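Side-chain contacts in oxidoreductase (Ralstonia eutropha, PDB 3HJ9), which binds flavin mononucleotide and probably acts as a flavin-dependent oxidoreductase of the nitroreductase family: residues Leu8-Val13 and Arg185-Arg190; Gln192-Met197 and Glu203-Ser208; Leu139-Asn144 and Gly165-Asn170. All blocks are in the same frame, centred on the assembly; numbering follows the deposited sequence.

Interaction 1 of 3, residues Leu8-Val13 and Arg185-Arg190; sequences LPYEPV and RGWLNR. With FMN (flavin mononucleotide), chain C; ACT (acetate ion), chain D.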
loop_
_atom_site.group_PDB
_atom_site.type_symbol
_atom_site.label_atom_id
_atom_site.label_comp_id
_atom_site.label_asym_id
_atom_site.label_seq_id
_atom_site.Cartn_x
_atom_site.Cartn_y
_atom_site.Cartn_z
ATOM N N LEU A 8 13.161 0.644 19.881
ATOM C CA LEU A 8 14.489 0.013 19.841
ATOM C C LEU A 8 14.540 -1.052 18.719
ATOM O O LEU A 8 13.542 -1.762 18.482
ATOM C CB LEU A 8 14.921 -0.577 21.197
ATOM C CG LEU A 8 15.386 0.425 22.256
ATOM C CD1 LEU A 8 15.685 -0.284 23.588
ATOM C CD2 LEU A 8 16.602 1.216 21.770
ATOM N N PRO A 9 15.672 -1.114 17.980
ATOM C CA PRO A 9 15.795 -2.056 16.888
ATOM C C PRO A 9 15.662 -3.488 17.428
ATOM O O PRO A 9 16.247 -3.796 18.477
ATOM C CB PRO A 9 17.208 -1.777 16.353
ATOM C CG PRO A 9 17.936 -1.297 17.492
ATOM C CD PRO A 9 16.977 -0.481 18.276
ATOM N N TYR A 10 14.890 -4.323 16.725
ATOM C CA TYR A 10 14.628 -5.693 17.192
ATOM C C TYR A 10 15.879 -6.559 17.231
ATOM O O TYR A 10 16.842 -6.334 16.484
ATOM C CB TYR A 10 13.566 -6.383 16.327
ATOM C CG TYR A 10 12.210 -5.708 16.343
ATOM C CD1 TYR A 10 11.526 -5.486 17.549
ATOM C CD2 TYR A 10 11.605 -5.307 15.163
ATOM C CE1 TYR A 10 10.270 -4.876 17.560
ATOM C CE2 TYR A 10 10.348 -4.696 15.152
ATOM C CZ TYR A 10 9.700 -4.483 16.354
ATOM O OH TYR A 10 8.495 -3.880 16.339
ATOM N N GLU A 11 15.860 -7.528 18.139
ATOM C CA GLU A 11 16.935 -8.474 18.287
ATOM C C GLU A 11 16.953 -9.409 17.060
ATOM O O GLU A 11 15.897 -9.855 16.620
ATOM C CB GLU A 11 16.738 -9.275 19.574
ATOM C CG GLU A 11 17.849 -10.254 19.900
ATOM C CD GLU A 11 17.628 -10.982 21.213
ATOM O OE1 GLU A 11 16.512 -10.899 21.799
ATOM O OE2 GLU A 11 18.588 -11.653 21.658
ATOM N N PRO A 12 18.140 -9.631 16.456
ATOM C CA PRO A 12 18.188 -10.601 15.368
ATOM C C PRO A 12 17.977 -12.039 15.875
ATOM O O PRO A 12 18.351 -12.358 16.990
ATOM C CB PRO A 12 19.602 -10.422 14.789
ATOM C CG PRO A 12 20.363 -9.689 15.781
ATOM C CD PRO A 12 19.416 -8.897 16.597
ATOM N N VAL A 13 17.340 -12.875 15.063
ATOM C CA VAL A 13 17.149 -14.293 15.364
ATOM C C VAL A 13 18.300 -14.965 14.626
ATOM O O VAL A 13 18.323 -14.981 13.400
ATOM C CB VAL A 13 15.776 -14.811 14.851
ATOM C CG1 VAL A 13 15.700 -16.321 14.954
ATOM C CG2 VAL A 13 14.665 -14.179 15.635
ATOM N N ARG A 185 5.292 -6.993 7.877
ATOM C CA ARG A 185 6.581 -6.952 8.589
ATOM C C ARG A 185 7.666 -6.547 7.613
ATOM O O ARG A 185 7.827 -7.177 6.551
ATOM C CB ARG A 185 6.898 -8.287 9.241
ATOM C CG ARG A 185 5.707 -8.891 9.976
ATOM C CD ARG A 185 5.882 -10.357 10.219
ATOM N NE ARG A 185 6.874 -10.668 11.222
ATOM C CZ ARG A 185 7.231 -11.910 11.555
ATOM N NH1 ARG A 185 6.675 -12.965 10.965
ATOM N NH2 ARG A 185 8.136 -12.112 12.490
ATOM N N GLY A 186 8.369 -5.486 7.970
ATOM C CA GLY A 186 9.443 -4.888 7.189
ATOM C C GLY A 186 10.799 -5.110 7.783
ATOM O O GLY A 186 11.785 -4.822 7.133
ATOM N N TRP A 187 10.854 -5.552 9.038
ATOM C CA TRP A 187 12.100 -5.936 9.667
ATOM C C TRP A 187 12.490 -7.302 9.128
ATOM O O TRP A 187 12.178 -8.341 9.740
ATOM C CB TRP A 187 11.982 -5.957 11.185
ATOM C CG TRP A 187 12.203 -4.629 11.773
ATOM C CD1 TRP A 187 11.285 -3.654 11.993
ATOM C CD2 TRP A 187 13.456 -4.127 12.226
ATOM N NE1 TRP A 187 11.890 -2.573 12.601
ATOM C CE2 TRP A 187 13.224 -2.839 12.756
ATOM C CE3 TRP A 187 14.751 -4.659 12.272
ATOM C CZ2 TRP A 187 14.241 -2.056 13.284
ATOM C CZ3 TRP A 187 15.786 -3.872 12.816
ATOM C CH2 TRP A 187 15.517 -2.599 13.325
ATOM N N LEU A 188 13.181 -7.270 7.985
ATOM C CA LEU A 188 13.658 -8.464 7.285
ATOM C C LEU A 188 15.165 -8.446 7.158
ATOM O O LEU A 188 15.715 -7.419 6.799
ATOM C CB LEU A 188 13.068 -8.537 5.853
ATOM C CG LEU A 188 11.545 -8.546 5.650
ATOM C CD1 LEU A 188 11.256 -8.835 4.133
ATOM C CD2 LEU A 188 10.847 -9.570 6.545
ATOM N N ASN A 189 15.823 -9.558 7.512
ATOM C CA ASN A 189 17.222 -9.784 7.171
ATOM C C ASN A 189 17.095 -10.259 5.709
ATOM O O ASN A 189 16.919 -11.460 5.423
ATOM C CB ASN A 189 17.882 -10.818 8.102
ATOM C CG ASN A 189 19.369 -10.985 7.817
ATOM O OD1 ASN A 189 19.817 -10.796 6.666
ATOM N ND2 ASN A 189 20.145 -11.284 8.855
ATOM N N ARG A 190 17.149 -9.296 4.783
ATOM C CA ARG A 190 16.817 -9.582 3.382
ATOM C C ARG A 190 17.729 -10.620 2.734
ATOM O O ARG A 190 17.245 -11.540 2.080
ATOM C CB ARG A 190 16.780 -8.292 2.539
ATOM C CG ARG A 190 15.807 -7.284 3.043
ATOM C CD ARG A 190 15.836 -6.081 2.181
ATOM N NE ARG A 190 14.811 -5.129 2.547
ATOM C CZ ARG A 190 14.575 -3.983 1.899
ATOM N NH1 ARG A 190 15.308 -3.632 0.848
ATOM N NH2 ARG A 190 13.595 -3.171 2.303
HETATM N N1 FMN C . 4.902 -4.938 12.736
HETATM C C2 FMN C . 5.735 -5.891 13.295
HETATM O O2 FMN C . 5.364 -6.539 14.277
HETATM N N3 FMN C . 6.983 -6.122 12.724
HETATM C C4 FMN C . 7.418 -5.383 11.631
HETATM O O4 FMN C . 8.539 -5.630 11.164
HETATM C C4A FMN C . 6.573 -4.412 11.066
HETATM N N5 FMN C . 6.971 -3.672 9.970
HETATM C C5A FMN C . 6.106 -2.771 9.370
HETATM C C6 FMN C . 6.559 -2.087 8.248
HETATM C C7 FMN C . 5.725 -1.148 7.622
HETATM C C7M FMN C . 6.221 -0.411 6.409
HETATM C C8 FMN C . 4.447 -0.882 8.129
HETATM C C8M FMN C . 3.570 0.139 7.469
HETATM C C9 FMN C . 3.995 -1.562 9.276
HETATM C C9A FMN C . 4.820 -2.517 9.914
HETATM N N10 FMN C . 4.432 -3.250 11.037
HETATM C C10 FMN C . 5.304 -4.187 11.625
HETATM C "C1'" FMN C . 3.059 -3.122 11.638
HETATM C "C2'" FMN C . 2.902 -1.947 12.564
HETATM O "O2'" FMN C . 3.590 -2.169 13.779
HETATM C "C3'" FMN C . 1.411 -1.741 12.796
HETATM O "O3'" FMN C . 0.853 -1.280 11.583
HETATM C "C4'" FMN C . 1.212 -0.723 13.934
HETATM O "O4'" FMN C . 1.415 -1.436 15.149
HETATM C "C5'" FMN C . -0.156 -0.056 13.928
HETATM O "O5'" FMN C . -1.116 -1.088 14.150
HETATM P P FMN C . -2.313 -1.296 13.116
HETATM O O1P FMN C . -2.961 -0.005 12.691
HETATM O O2P FMN C . -1.749 -1.971 11.879
HETATM O O3P FMN C . -3.349 -2.186 13.802
HETATM C C ACT D . 7.190 -2.030 13.419
HETATM O O ACT D . 6.040 -1.565 13.492
HETATM O OXT ACT D . 7.401 -3.027 14.162
HETATM C CH3 ACT D . 8.211 -1.468 12.475
#

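Interaction 2 of 3, residues Gln192-Met197 and Glu203-Ser208; sequences QLAEHM and EEPILS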
loop_
_atom_site.group_PDB
_atom_site.type_symbol
_atom_site.label_atom_id
_atom_site.label_comp_id
_atom_site.label_asym_id
_atom_site.label_seq_id
_atom_site.Cartn_x
_atom_site.Cartn_y
_atom_site.Cartn_z
ATOM N N GLN A 192 19.632 -12.987 4.257
ATOM C CA GLN A 192 19.429 -14.277 4.906
ATOM C C GLN A 192 18.135 -14.942 4.392
ATOM O O GLN A 192 18.135 -16.122 4.056
ATOM C CB GLN A 192 19.375 -14.073 6.401
ATOM C CG GLN A 192 19.161 -15.288 7.239
ATOM C CD GLN A 192 19.263 -14.929 8.695
ATOM O OE1 GLN A 192 20.369 -14.834 9.226
ATOM N NE2 GLN A 192 18.122 -14.713 9.349
ATOM N N LEU A 193 17.053 -14.178 4.350
ATOM C CA LEU A 193 15.776 -14.674 3.870
ATOM C C LEU A 193 15.860 -15.038 2.375
ATOM O O LEU A 193 15.327 -16.064 1.990
ATOM C CB LEU A 193 14.626 -13.688 4.129
ATOM C CG LEU A 193 13.195 -14.171 3.785
ATOM C CD1 LEU A 193 12.896 -15.502 4.516
ATOM C CD2 LEU A 193 12.164 -13.101 4.145
ATOM N N ALA A 194 16.547 -14.223 1.569
ATOM C CA ALA A 194 16.729 -14.492 0.124
ATOM C C ALA A 194 17.433 -15.854 -0.073
ATOM O O ALA A 194 17.022 -16.654 -0.903
ATOM C CB ALA A 194 17.499 -13.376 -0.566
ATOM N N GLU A 195 18.466 -16.106 0.725
ATOM C CA GLU A 195 19.189 -17.395 0.731
ATOM C C GLU A 195 18.262 -18.576 1.099
ATOM O O GLU A 195 18.267 -19.604 0.419
ATOM C CB GLU A 195 20.392 -17.319 1.696
ATOM C CG GLU A 195 21.035 -18.649 2.132
ATOM C CD GLU A 195 21.577 -19.458 0.992
ATOM O OE1 GLU A 195 21.889 -18.851 -0.060
ATOM O OE2 GLU A 195 21.750 -20.700 1.152
ATOM N N HIS A 196 17.482 -18.431 2.167
ATOM C CA HIS A 196 16.542 -19.491 2.583
ATOM C C HIS A 196 15.511 -19.784 1.513
ATOM O O HIS A 196 15.169 -20.948 1.299
ATOM C CB HIS A 196 15.853 -19.186 3.921
ATOM C CG HIS A 196 16.787 -19.204 5.089
ATOM N ND1 HIS A 196 17.665 -20.232 5.314
ATOM C CD2 HIS A 196 16.964 -18.331 6.107
ATOM C CE1 HIS A 196 18.363 -19.985 6.410
ATOM N NE2 HIS A 196 17.948 -18.840 6.914
HETATM N N MSE A 197 15.075 -18.737 0.810
HETATM C CA MSE A 197 14.096 -18.840 -0.253
HETATM C C MSE A 197 14.645 -19.294 -1.631
HETATM O O MSE A 197 13.837 -19.452 -2.556
HETATM C CB MSE A 197 13.364 -17.500 -0.419
HETATM C CG MSE A 197 12.500 -17.120 0.783
HETATM SE SE MSE A 197 11.824 -15.321 0.517
HETATM C CE MSE A 197 10.474 -15.641 -0.847
ATOM N N GLU A 203 16.624 -10.741 -7.093
ATOM C CA GLU A 203 15.369 -10.806 -6.332
ATOM C C GLU A 203 15.597 -10.449 -4.878
ATOM O O GLU A 203 16.387 -11.089 -4.220
ATOM C CB GLU A 203 14.759 -12.205 -6.438
ATOM C CG GLU A 203 14.197 -12.471 -7.818
ATOM C CD GLU A 203 13.837 -13.925 -8.111
ATOM O OE1 GLU A 203 14.314 -14.870 -7.415
ATOM O OE2 GLU A 203 13.083 -14.127 -9.098
ATOM N N GLU A 204 14.863 -9.469 -4.368
ATOM C CA GLU A 204 15.051 -8.953 -3.009
ATOM C C GLU A 204 13.740 -8.960 -2.218
ATOM O O GLU A 204 12.790 -8.310 -2.645
ATOM C CB GLU A 204 15.569 -7.514 -3.088
ATOM C CG GLU A 204 15.748 -6.837 -1.720
ATOM C CD GLU A 204 16.333 -5.447 -1.802
ATOM O OE1 GLU A 204 15.864 -4.684 -2.680
ATOM O OE2 GLU A 204 17.206 -5.114 -0.944
ATOM N N PRO A 205 13.683 -9.692 -1.076
ATOM C CA PRO A 205 12.502 -9.599 -0.210
ATOM C C PRO A 205 12.374 -8.178 0.341
ATOM O O PRO A 205 13.383 -7.639 0.800
ATOM C CB PRO A 205 12.800 -10.579 0.949
ATOM C CG PRO A 205 14.007 -11.340 0.570
ATOM C CD PRO A 205 14.693 -10.649 -0.567
ATOM N N ILE A 206 11.181 -7.584 0.248
ATOM C CA ILE A 206 10.918 -6.202 0.691
ATOM C C ILE A 206 10.074 -6.159 1.967
ATOM O O ILE A 206 10.344 -5.389 2.853
ATOM C CB ILE A 206 10.164 -5.362 -0.430
ATOM C CG1 ILE A 206 10.974 -5.301 -1.719
ATOM C CG2 ILE A 206 10.005 -3.905 -0.011
ATOM C CD1 ILE A 206 12.462 -4.759 -1.502
ATOM N N LEU A 207 8.987 -6.916 1.980
ATOM C CA LEU A 207 8.083 -7.041 3.118
ATOM C C LEU A 207 7.571 -8.456 3.201
ATOM O O LEU A 207 7.523 -9.159 2.186
ATOM C CB LEU A 207 6.836 -6.155 2.918
ATOM C CG LEU A 207 6.935 -4.651 2.807
ATOM C CD1 LEU A 207 5.555 -4.084 2.350
ATOM C CD2 LEU A 207 7.415 -4.021 4.136
ATOM N N SER A 208 7.236 -8.890 4.407
ATOM C CA SER A 208 6.506 -10.139 4.583
ATOM C C SER A 208 5.164 -9.792 5.272
ATOM O O SER A 208 4.948 -8.649 5.731
ATOM C CB SER A 208 7.298 -11.182 5.361
ATOM O OG SER A 208 7.544 -10.695 6.645
#

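Interaction 3 of 3, residues Leu139-Asn144 and Gly165-Asn170; sequences LVFVAN and GAMAEN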
loop_
_atom_site.group_PDB
_atom_site.type_symbol
_atom_site.label_atom_id
_atom_site.label_comp_id
_atom_site.label_asym_id
_atom_site.label_seq_id
_atom_site.Cartn_x
_atom_site.Cartn_y
_atom_site.Cartn_z
ATOM N N LEU A 139 3.071 -14.342 3.658
ATOM C CA LEU A 139 3.326 -13.857 2.298
ATOM C C LEU A 139 4.684 -13.128 2.294
ATOM O O LEU A 139 4.972 -12.416 3.244
ATOM C CB LEU A 139 2.264 -12.892 1.838
ATOM C CG LEU A 139 0.853 -13.421 1.779
ATOM C CD1 LEU A 139 -0.061 -12.243 1.303
ATOM C CD2 LEU A 139 0.759 -14.675 0.903
ATOM N N VAL A 140 5.537 -13.349 1.278
ATOM C CA VAL A 140 6.758 -12.521 1.074
ATOM C C VAL A 140 6.650 -11.774 -0.263
ATOM O O VAL A 140 6.433 -12.404 -1.340
ATOM C CB VAL A 140 8.054 -13.319 1.083
ATOM C CG1 VAL A 140 9.242 -12.354 1.138
ATOM C CG2 VAL A 140 8.067 -14.261 2.265
ATOM N N PHE A 141 6.815 -10.453 -0.209
ATOM C CA PHE A 141 6.721 -9.580 -1.395
ATOM C C PHE A 141 8.162 -9.361 -1.841
ATOM O O PHE A 141 8.942 -8.692 -1.143
ATOM C CB PHE A 141 5.999 -8.277 -1.050
ATOM C CG PHE A 141 4.573 -8.485 -0.565
ATOM C CD1 PHE A 141 4.305 -8.718 0.770
ATOM C CD2 PHE A 141 3.498 -8.457 -1.467
ATOM C CE1 PHE A 141 2.995 -8.929 1.219
ATOM C CE2 PHE A 141 2.178 -8.643 -1.031
ATOM C CZ PHE A 141 1.923 -8.867 0.311
ATOM N N VAL A 142 8.522 -9.979 -2.953
ATOM C CA VAL A 142 9.885 -9.959 -3.459
ATOM C C VAL A 142 10.001 -9.008 -4.631
ATOM O O VAL A 142 9.253 -9.155 -5.580
ATOM C CB VAL A 142 10.313 -11.346 -3.891
ATOM C CG1 VAL A 142 11.731 -11.325 -4.546
ATOM C CG2 VAL A 142 10.260 -12.320 -2.683
ATOM N N ALA A 143 10.961 -8.076 -4.579
ATOM C CA ALA A 143 11.213 -7.111 -5.684
ATOM C C ALA A 143 12.131 -7.760 -6.686
ATOM O O ALA A 143 13.156 -8.343 -6.308
ATOM C CB ALA A 143 11.845 -5.794 -5.205
ATOM N N ASN A 144 11.775 -7.633 -7.959
ATOM C CA ASN A 144 12.560 -8.149 -9.040
ATOM C C ASN A 144 13.313 -7.004 -9.702
ATOM O O ASN A 144 12.780 -6.306 -10.570
ATOM C CB ASN A 144 11.694 -8.919 -10.030
ATOM C CG ASN A 144 12.529 -9.823 -10.904
ATOM O OD1 ASN A 144 13.553 -9.408 -11.478
ATOM N ND2 ASN A 144 12.150 -11.099 -10.937
ATOM N N GLY A 165 3.567 -2.384 -0.484
ATOM C CA GLY A 165 2.638 -1.817 0.472
ATOM C C GLY A 165 1.178 -1.879 0.034
ATOM O O GLY A 165 0.304 -2.176 0.825
ATOM N N ALA A 166 0.932 -1.529 -1.226
ATOM C CA ALA A 166 -0.402 -1.552 -1.828
ATOM C C ALA A 166 -0.938 -2.959 -1.859
ATOM O O ALA A 166 -2.086 -3.191 -1.497
ATOM C CB ALA A 166 -0.362 -0.998 -3.219
HETATM N N MSE A 167 -0.082 -3.902 -2.239
HETATM C CA MSE A 167 -0.475 -5.306 -2.342
HETATM C C MSE A 167 -0.738 -5.885 -0.964
HETATM O O MSE A 167 -1.730 -6.617 -0.754
HETATM C CB MSE A 167 0.600 -6.120 -3.055
HETATM C CG MSE A 167 0.789 -5.651 -4.466
HETATM SE SE MSE A 167 2.486 -6.265 -5.189
HETATM C CE MSE A 167 1.917 -7.861 -6.054
ATOM N N ALA A 168 0.130 -5.530 -0.024
ATOM C CA ALA A 168 -0.063 -5.930 1.394
ATOM C C ALA A 168 -1.338 -5.265 1.934
ATOM O O ALA A 168 -2.010 -5.854 2.783
ATOM C CB ALA A 168 1.142 -5.529 2.251
ATOM N N GLU A 169 -1.693 -4.055 1.440
ATOM C CA GLU A 169 -2.925 -3.392 1.911
ATOM C C GLU A 169 -4.180 -4.108 1.401
ATOM O O GLU A 169 -5.151 -4.262 2.145
ATOM C CB GLU A 169 -2.948 -1.900 1.558
ATOM C CG GLU A 169 -4.096 -1.124 2.163
ATOM C CD GLU A 169 -4.114 -1.090 3.693
ATOM O OE1 GLU A 169 -3.185 -1.631 4.342
ATOM O OE2 GLU A 169 -5.079 -0.496 4.252
ATOM N N ASN A 170 -4.167 -4.532 0.132
ATOM C CA ASN A 170 -5.245 -5.356 -0.393
ATOM C C ASN A 170 -5.432 -6.601 0.493
ATOM O O ASN A 170 -6.561 -6.983 0.776
ATOM C CB ASN A 170 -4.976 -5.825 -1.830
ATOM C CG ASN A 170 -5.109 -4.720 -2.858
ATOM O OD1 ASN A 170 -5.506 -3.598 -2.534
ATOM N ND2 ASN A 170 -4.746 -5.031 -4.114
#

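Interaction 1 of 3, residues Leu8-Val13 and Arg185-Arg190
Tyr10, from the N-terminal arm, drives the edge of its ring onto a face of the indole of Trp187, a residue whose backbone holds the flavin. The pair is T-shaped: the phenol ring and the five-membered ring of Trp187 have centroids 4.6 Å apart and planes inclined by 69°. The touching edge is CD2 and CE2, with Tyr10 CE2 3.5 Å from Trp187 CD1. Farther along the indole, Pro9 CB packs 3.6 Å from Trp187 CH2, so two consecutive residues of the arm follow the length of the indole. In Trp187, CG lies anti to the carbonyl carbon (chi1 -85°), which swings the indole toward the arm while the main chain stays with the cofactor. This is the isoalloxazine pocket of the nitroreductase fold: Trp187 N donates to FMN O4 at 3.1 Å in a fairly straight bond of 164°, and Gly186 N reaches the same oxygen weakly. FMN O4 also lies at the edge of the indole, near its plane. Beyond the stack, Tyr10 OH donates a hydrogen bond to OXT of an acetate ion at 2.6 Å; the acetate, probably from the crystallisation liquor, also accepts a hydrogen bond from Tyr89 N of the second subunit. That subunit fixes the indole as well, its Tyr89 OH hydrogen-bonding to Trp187 NE1 and its Phe159 ring meeting the Trp187 ring.

Interaction 2 of 3, residues Gln192-Met197 and Glu203-Ser208
Helix 190-196 packs against strand 203-212 of the antiparallel sheet in the nitroreductase fold, and Pro205 carries the contact from the strand side, meeting Leu193 and Ala194. The short segments 192-196 and 203-208 approach to 8.0 Å between axes and run at 120° to each other. No hydrogen bond joins them; the contact is apolar packing, mostly buried. The proline ring lies against the helix surface, with its atoms shared between two neighbours: CB faces the leucine, while CG and CD face the alanine. With CG of Leu193 anti to N (chi1 -174°), the isobutyl group extends toward the strand and presents CD2 to Pro205 CB, 4.1 Å away, the two side chains passing alongside in opposite senses. At Ala194 the ring also comes close to the helix backbone, Pro205 CG lying 4.0 Å from Ala194 N. Just beyond the proline, a classic beta bulge places Ile206 and Leu207 opposite Phe141 on the neighbouring strand, and both of these side chains pack on the second subunit, on Thr158 and Ala162 respectively. Back at the proline, the delta carbon of its ring meets the helix, with Pro205 CD 3.9 Å from Ala194 CB.

Interaction 3 of 3, residues Leu139-Asn144 and Gly165-Asn170
Strand 137-144 and helix 156-177 meet in the buried core of the subunit, where the ring of Phe141 packs on Met167 and Ala168, two successive residues of the helix. The far end of the ring makes the closest contacts. Phe141 CE2 lies 3.6 Å from CB of Met167, which is modelled as selenomethionine, and Phe141 CZ lies 3.7 Å from Ala168 CA, so the ring reaches the helix backbone itself. The approach is oblique to the ring plane. Ala168 CB completes the seat for the ring, standing 3.9 Å from Phe141 CZ and 4.0 Å from Phe141 CE1. With CG of Phe141 anti to the carbonyl carbon (chi1 -61°), the ring extends from the strand toward the helix. This is sheet-on-helix packing of the nitroreductase fold, with the long helix lying against the antiparallel sheet. The ring runs out to the helix, and the selenomethionine runs back toward the sheet, bending at chi3. Ile94 on the adjacent strand 94-100 touches both side chains, and Ala164, one turn earlier in the helix, also packs on Phe141. The next two residues, Glu169 and Asn170, make weak hydrogen bonds with Asn170 and Glu169 of the second subunit, and Asn170 ND2 is also hydrogen-bonded to Ala71 O of its own chain.

In the fold
From the N terminus, the arm 8-13 comes first and meets 185-190, so interaction 1 closes a loop of 171 intervening residues. Interaction 3 is nested within that loop; its segments are separated by 20 residues, nine of them already in helix 156-177. Interaction 2 follows in series and closes a short loop, with five residues between its segments, that leads from helix 190-196 into strand 203-212. Interactions 2 and 3 share the sheet, where strands 137-144 and 203-212 are neighbours. A salt bridge from Arg190 to Glu204 links interactions 1 and 2, whose centres lie about 13 Å apart. All three touch the second subunit, and together they connect arm, FMN-binding loop 185-190, sheet and helices.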